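Local coordinates for protein UDP-N-Acetylglucosamine 2-Epimerase (Thermus thermophilus, PDB 1V4V) that probably catalyses the interconversion of UDP-N-acetylglucosamine and UDP-N-acetylmannosamine by inverting the configuration at C2 of the sugar, at residues A[229-234]-A[330-335]; A[295-300]-A[325-330]. All blocks are in the same frame, centred on the assembly; numbering follows the deposited sequence. Where two conformers were deposited one is given.

Contact 1 of 2, residues A[229-234]-A[330-335]; sequences PHLTFV and GLLENP
Leu332, whose methyl groups meet Leu231 and Phe233, lies on the last turn of helix 321-332, where Asn334 N reaches back to Leu331 O at 3.0 Å. That bond ties the exit of the helix down: Glu333 has already left helical geometry, and Asn334 is the N-cap of the following helix, its OD1 accepting from the backbone N of Glu337. Asparagine suits this junction because its short amide can take the place of a missing backbone carbonyl.

Between the two segments the contact is wholly apolar. CD1 of Leu231 approaches both branches of Leu332, at 4.1 Å from CD1 and 4.1 Å from CD2, so it rests against the fork of the branched end. The two leucines run past each other in opposing directions. Each holds CG anti to its own carbonyl carbon (chi1 -56° in Leu231, -73° in Leu332), which carries the branched ends into the space between backbones whose nearest CA atoms, those of Leu231 and Leu332, are 10.0 Å apart.

This is packing of a helix end against the beginning of an inner strand in a parallel, Rossmann-like sheet, one of the two that build a GT-B fold. Strand 232-236 lies between strands 200-203 and 257-260, and Leu231, just ahead of it, has its carbonyl oxygen bonded by Asn256 ND2.

Phe233 supplies the second apolar surface. Leu332 CD1 comes to the edge of its ring, near the ring plane, with CZ the closest atom at 4.4 Å. The same ring meets that of Phe257 with planes about 25° apart; it thus meets the helix at its edge and also adjoins an aromatic ring of the neighbouring strand 257-260. Leu332 itself also touches Leu277 and Phe228.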
loop_
_atom_site.group_PDB
_atom_site.type_symbol
_atom_site.label_atom_id
_atom_site.label_comp_id
_atom_site.label_asym_id
_atom_site.label_seq_id
_atom_site.Cartn_x
_atom_site.Cartn_y
_atom_site.Cartn_z
ATOM N N PRO A 229 -48.910 2.449 29.956
ATOM C CA PRO A 229 -49.453 3.790 29.724
ATOM C C PRO A 229 -48.569 4.953 30.163
ATOM O O PRO A 229 -48.689 6.052 29.634
ATOM C CB PRO A 229 -50.790 3.757 30.475
ATOM C CG PRO A 229 -50.554 2.751 31.559
ATOM C CD PRO A 229 -49.804 1.667 30.827
ATOM N N HIS A 230 -47.680 4.718 31.121
ATOM C CA HIS A 230 -46.813 5.789 31.605
ATOM C C HIS A 230 -45.557 6.001 30.775
ATOM O O HIS A 230 -44.780 6.918 31.043
ATOM C CB HIS A 230 -46.421 5.539 33.062
ATOM C CG HIS A 230 -47.578 5.539 34.006
ATOM N ND1 HIS A 230 -48.512 6.556 34.036
ATOM C CD2 HIS A 230 -47.953 4.658 34.962
ATOM C CE1 HIS A 230 -49.408 6.298 34.966
ATOM N NE2 HIS A 230 -49.094 5.151 35.545
ATOM N N LEU A 231 -45.347 5.144 29.779
ATOM C CA LEU A 231 -44.187 5.267 28.905
ATOM C C LEU A 231 -44.628 5.816 27.563
ATOM O O LEU A 231 -45.743 5.564 27.119
ATOM C CB LEU A 231 -43.536 3.899 28.663
ATOM C CG LEU A 231 -43.088 3.092 29.875
ATOM C CD1 LEU A 231 -42.392 1.815 29.396
ATOM C CD2 LEU A 231 -42.151 3.920 30.721
ATOM N N THR A 232 -43.749 6.564 26.910
ATOM C CA THR A 232 -44.066 7.092 25.594
ATOM C C THR A 232 -43.151 6.418 24.586
ATOM O O THR A 232 -41.933 6.469 24.718
ATOM C CB THR A 232 -43.866 8.598 25.526
ATOM O OG1 THR A 232 -44.787 9.231 26.424
ATOM C CG2 THR A 232 -44.109 9.101 24.099
ATOM N N PHE A 233 -43.752 5.776 23.590
ATOM C CA PHE A 233 -43.004 5.071 22.553
ATOM C C PHE A 233 -42.823 5.983 21.350
ATOM O O PHE A 233 -43.794 6.361 20.698
ATOM C CB PHE A 233 -43.746 3.783 22.171
ATOM C CG PHE A 233 -43.871 2.802 23.313
ATOM C CD1 PHE A 233 -44.773 3.031 24.350
ATOM C CD2 PHE A 233 -43.028 1.693 23.389
ATOM C CE1 PHE A 233 -44.838 2.178 25.452
ATOM C CE2 PHE A 233 -43.076 0.829 24.483
ATOM C CZ PHE A 233 -43.986 1.070 25.524
ATOM N N VAL A 234 -41.570 6.336 21.073
ATOM C CA VAL A 234 -41.244 7.233 19.968
ATOM C C VAL A 234 -40.682 6.446 18.799
ATOM O O VAL A 234 -39.641 5.794 18.909
ATOM C CB VAL A 234 -40.245 8.304 20.423
ATOM C CG1 VAL A 234 -40.023 9.316 19.305
ATOM C CG2 VAL A 234 -40.782 8.997 21.673
ATOM N N GLY A 330 -41.797 -8.256 29.412
ATOM C CA GLY A 330 -40.993 -8.838 30.477
ATOM C C GLY A 330 -39.773 -7.998 30.816
ATOM O O GLY A 330 -39.449 -7.792 31.987
ATOM N N LEU A 331 -39.094 -7.501 29.788
ATOM C CA LEU A 331 -37.902 -6.684 29.987
ATOM C C LEU A 331 -38.238 -5.349 30.654
ATOM O O LEU A 331 -37.539 -4.912 31.569
ATOM C CB LEU A 331 -37.210 -6.432 28.643
ATOM C CG LEU A 331 -35.897 -5.646 28.723
ATOM C CD1 LEU A 331 -34.905 -6.407 29.584
ATOM C CD2 LEU A 331 -35.333 -5.430 27.328
ATOM N N LEU A 332 -39.305 -4.700 30.202
ATOM C CA LEU A 332 -39.702 -3.419 30.779
ATOM C C LEU A 332 -40.101 -3.561 32.245
ATOM O O LEU A 332 -40.077 -2.582 32.997
ATOM C CB LEU A 332 -40.843 -2.794 29.965
ATOM C CG LEU A 332 -40.389 -2.230 28.608
ATOM C CD1 LEU A 332 -41.592 -1.827 27.762
ATOM C CD2 LEU A 332 -39.466 -1.046 28.840
ATOM N N GLU A 333 -40.459 -4.775 32.654
ATOM C CA GLU A 333 -40.826 -5.022 34.046
ATOM C C GLU A 333 -39.697 -5.711 34.824
ATOM O O GLU A 333 -39.917 -6.267 35.901
ATOM C CB GLU A 333 -42.124 -5.839 34.104
ATOM C CG GLU A 333 -43.332 -4.981 33.737
ATOM C CD GLU A 333 -44.643 -5.744 33.642
ATOM O OE1 GLU A 333 -45.702 -5.082 33.715
ATOM O OE2 GLU A 333 -44.627 -6.985 33.484
ATOM N N ASN A 334 -38.485 -5.660 34.274
ATOM C CA ASN A 334 -37.319 -6.269 34.912
ATOM C C ASN A 334 -36.221 -5.207 34.944
ATOM O O ASN A 334 -35.305 -5.207 34.110
ATOM C CB ASN A 334 -36.837 -7.488 34.112
ATOM C CG ASN A 334 -35.900 -8.387 34.914
ATOM O OD1 ASN A 334 -35.061 -7.911 35.675
ATOM N ND2 ASN A 334 -36.039 -9.697 34.735
ATOM N N PRO A 335 -36.306 -4.272 35.901
ATOM C CA PRO A 335 -35.290 -3.219 35.986
ATOM C C PRO A 335 -33.862 -3.748 36.136
ATOM O O PRO A 335 -32.907 -3.122 35.663
ATOM C CB PRO A 335 -35.752 -2.378 37.184
ATOM C CG PRO A 335 -36.541 -3.354 38.019
ATOM C CD PRO A 335 -37.306 -4.143 36.976
#

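Contact 2 of 2, residues A[295-300]-A[325-330]; sequences PVVVLR and YRVVKG
Val297 and Val328 make the closest apolar approach here, CG1 of Val297 lying 4.1 Å from CG2 of Val328. Val297 was modelled in two conformers and the other may pack differently, so this fine geometry is less certain than the meeting of strand and helix. A lighter touch, 4.4 Å, joins the same Val297 CG1 to CG1 of Val327, so one methyl of the strand faces two successive valines of the helix. Val297 directs its side chain from the backbone toward the helix, and having CG1 anti to the backbone N (chi1 171°) puts this branch against Val327 and Val328. Val328 meets it at a slant, offering CG2, the branch beside its own backbone N. Beta-branched valine fits the strand well, and on the helix its compact side chain lets the backbones approach: the CA atoms of Val297 and Val328 are 7.3 Å apart.

Between strand and helix the meeting is apolar; each has its own backbone bonding. Regular helical bonds run from Lys329 N to Tyr325 O and from Gly330 N to Arg326 O, both 2.9 Å. At the end of the strand, Leu299 is the centre of an inverse gamma turn, whose bond from Arg300 N to Val298 O is weak.

Among charged and aromatic groups, Arg326 NE pairs with Glu322 and Lys329 NZ with Glu333, while the Tyr325 ring makes a cation-pi contact with Arg223. The long chains of Arg326 and Lys329 can reach carboxylates one turn away, while the valines meet Val297.

Strand 296-298 runs between strands 275-280 and 314-316 of the parallel sheet, hydrogen-bonded to both. Helix 321-332 lies over it, with Val328 and Tyr325 also touching helix 214-227; at the start of the segment, Pro295 packs on helix 335-343.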
loop_
_atom_site.group_PDB
_atom_site.type_symbol
_atom_site.label_atom_id
_atom_site.label_comp_id
_atom_site.label_asym_id
_atom_site.label_seq_id
_atom_site.Cartn_x
_atom_site.Cartn_y
_atom_site.Cartn_z
ATOM N N PRO A 295 -30.212 -0.166 26.657
ATOM C CA PRO A 295 -30.606 -1.560 26.417
ATOM C C PRO A 295 -31.282 -1.672 25.062
ATOM O O PRO A 295 -32.040 -0.782 24.672
ATOM C CB PRO A 295 -31.589 -1.849 27.556
ATOM C CG PRO A 295 -31.140 -0.919 28.651
ATOM C CD PRO A 295 -30.840 0.352 27.884
ATOM N N VAL A 296 -31.019 -2.761 24.348
ATOM C CA VAL A 296 -31.629 -2.944 23.036
ATOM C C VAL A 296 -32.314 -4.295 22.869
ATOM O O VAL A 296 -31.739 -5.339 23.195
ATOM C CB VAL A 296 -30.577 -2.841 21.904
ATOM C CG1 VAL A 296 -31.253 -3.020 20.540
ATOM C CG2 VAL A 296 -29.844 -1.518 21.989
ATOM N N VAL A 297 -33.545 -4.268 22.370
ATOM C CA VAL A 297 -34.273 -5.492 22.080
ATOM C C VAL A 297 -34.362 -5.560 20.556
ATOM O O VAL A 297 -34.806 -4.613 19.904
ATOM C CB VAL A 297 -35.687 -5.513 22.711
ATOM C CG1 VAL A 297 -36.470 -6.708 22.189
ATOM C CG2 VAL A 297 -35.577 -5.586 24.205
ATOM N N VAL A 298 -33.913 -6.678 19.995
ATOM C CA VAL A 298 -33.893 -6.863 18.547
ATOM C C VAL A 298 -35.036 -7.728 18.046
ATOM O O VAL A 298 -35.214 -8.858 18.489
ATOM C CB VAL A 298 -32.549 -7.491 18.099
ATOM C CG1 VAL A 298 -32.526 -7.675 16.575
ATOM C CG2 VAL A 298 -31.393 -6.601 18.547
ATOM N N LEU A 299 -35.810 -7.182 17.113
ATOM C CA LEU A 299 -36.943 -7.894 16.548
ATOM C C LEU A 299 -36.509 -8.779 15.387
ATOM O O LEU A 299 -36.875 -8.551 14.233
ATOM C CB LEU A 299 -38.023 -6.895 16.108
ATOM C CG LEU A 299 -39.118 -6.566 17.134
ATOM C CD1 LEU A 299 -38.565 -6.555 18.546
ATOM C CD2 LEU A 299 -39.747 -5.231 16.776
ATOM N N ARG A 300 -35.707 -9.785 15.721
ATOM C CA ARG A 300 -35.200 -10.755 14.760
ATOM C C ARG A 300 -35.024 -12.080 15.487
ATOM O O ARG A 300 -34.967 -12.119 16.716
ATOM C CB ARG A 300 -33.851 -10.305 14.185
ATOM C CG ARG A 300 -33.902 -9.017 13.383
ATOM C CD ARG A 300 -32.671 -8.889 12.498
ATOM N NE ARG A 300 -32.687 -9.885 11.430
ATOM C CZ ARG A 300 -31.628 -10.226 10.700
ATOM N NH1 ARG A 300 -30.453 -9.652 10.916
ATOM N NH2 ARG A 300 -31.749 -11.142 9.749
ATOM N N TYR A 325 -44.258 -9.429 22.226
ATOM C CA TYR A 325 -44.982 -8.814 23.332
ATOM C C TYR A 325 -44.447 -9.338 24.670
ATOM O O TYR A 325 -44.159 -8.566 25.586
ATOM C CB TYR A 325 -46.479 -9.126 23.217
ATOM C CG TYR A 325 -47.287 -8.741 24.442
ATOM C CD1 TYR A 325 -47.558 -7.405 24.733
ATOM C CD2 TYR A 325 -47.760 -9.719 25.323
ATOM C CE1 TYR A 325 -48.277 -7.046 25.869
ATOM C CE2 TYR A 325 -48.481 -9.371 26.464
ATOM C CZ TYR A 325 -48.734 -8.032 26.729
ATOM O OH TYR A 325 -49.426 -7.674 27.862
ATOM N N ARG A 326 -44.322 -10.657 24.782
ATOM C CA ARG A 326 -43.837 -11.257 26.022
ATOM C C ARG A 326 -42.437 -10.784 26.400
ATOM O O ARG A 326 -42.181 -10.429 27.554
ATOM C CB ARG A 326 -43.847 -12.785 25.913
ATOM C CG ARG A 326 -45.242 -13.388 25.820
ATOM C CD ARG A 326 -45.184 -14.918 25.841
ATOM N NE ARG A 326 -46.493 -15.507 25.575
ATOM C CZ ARG A 326 -46.742 -16.813 25.598
ATOM N NH1 ARG A 326 -45.770 -17.669 25.876
ATOM N NH2 ARG A 326 -47.965 -17.262 25.343
ATOM N N VAL A 327 -41.530 -10.772 25.431
ATOM C CA VAL A 327 -40.155 -10.355 25.694
ATOM C C VAL A 327 -40.039 -8.881 26.067
ATOM O O VAL A 327 -39.378 -8.525 27.042
ATOM C CB VAL A 327 -39.252 -10.649 24.476
ATOM C CG1 VAL A 327 -37.884 -10.007 24.659
ATOM C CG2 VAL A 327 -39.102 -12.166 24.311
ATOM N N VAL A 328 -40.676 -8.016 25.292
ATOM C CA VAL A 328 -40.590 -6.589 25.579
ATOM C C VAL A 328 -41.276 -6.246 26.900
ATOM O O VAL A 328 -40.739 -5.485 27.710
ATOM C CB VAL A 328 -41.190 -5.766 24.418
ATOM C CG1 VAL A 328 -41.162 -4.278 24.749
ATOM C CG2 VAL A 328 -40.376 -6.024 23.144
ATOM N N LYS A 329 -42.455 -6.808 27.131
ATOM C CA LYS A 329 -43.164 -6.528 28.377
ATOM C C LYS A 329 -42.339 -7.052 29.558
ATOM O O LYS A 329 -42.190 -6.375 30.574
ATOM C CB LYS A 329 -44.551 -7.183 28.368
ATOM C CG LYS A 329 -45.328 -7.008 29.676
ATOM C CD LYS A 329 -46.737 -7.586 29.555
ATOM C CE LYS A 329 -47.541 -7.388 30.836
ATOM N NZ LYS A 329 -46.981 -8.152 31.982
ATOM N N GLY A 330 -41.797 -8.256 29.412
ATOM C CA GLY A 330 -40.993 -8.838 30.477
ATOM C C GLY A 330 -39.773 -7.998 30.816
ATOM O O GLY A 330 -39.449 -7.792 31.987
#

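Overall arrangement
Following the chain from its N terminus, residues 229-234 come first, leading into strand 232-236 of the six-stranded parallel sheet. The chain then passes through strands 257-260 and 275-280 before residues 295-300 add a further strand of that sheet. After strand 314-316 it enters helix 321-332, where residues 325-330 close the shorter loop of contact 2; residues 330-335 then close the longer loop of contact 1. Contact 2 is therefore nested inside contact 1, and the two share Gly330. Their centres are about 10 Å apart. Together they fasten successive portions of one helix to two strands separated by others in the same sheet.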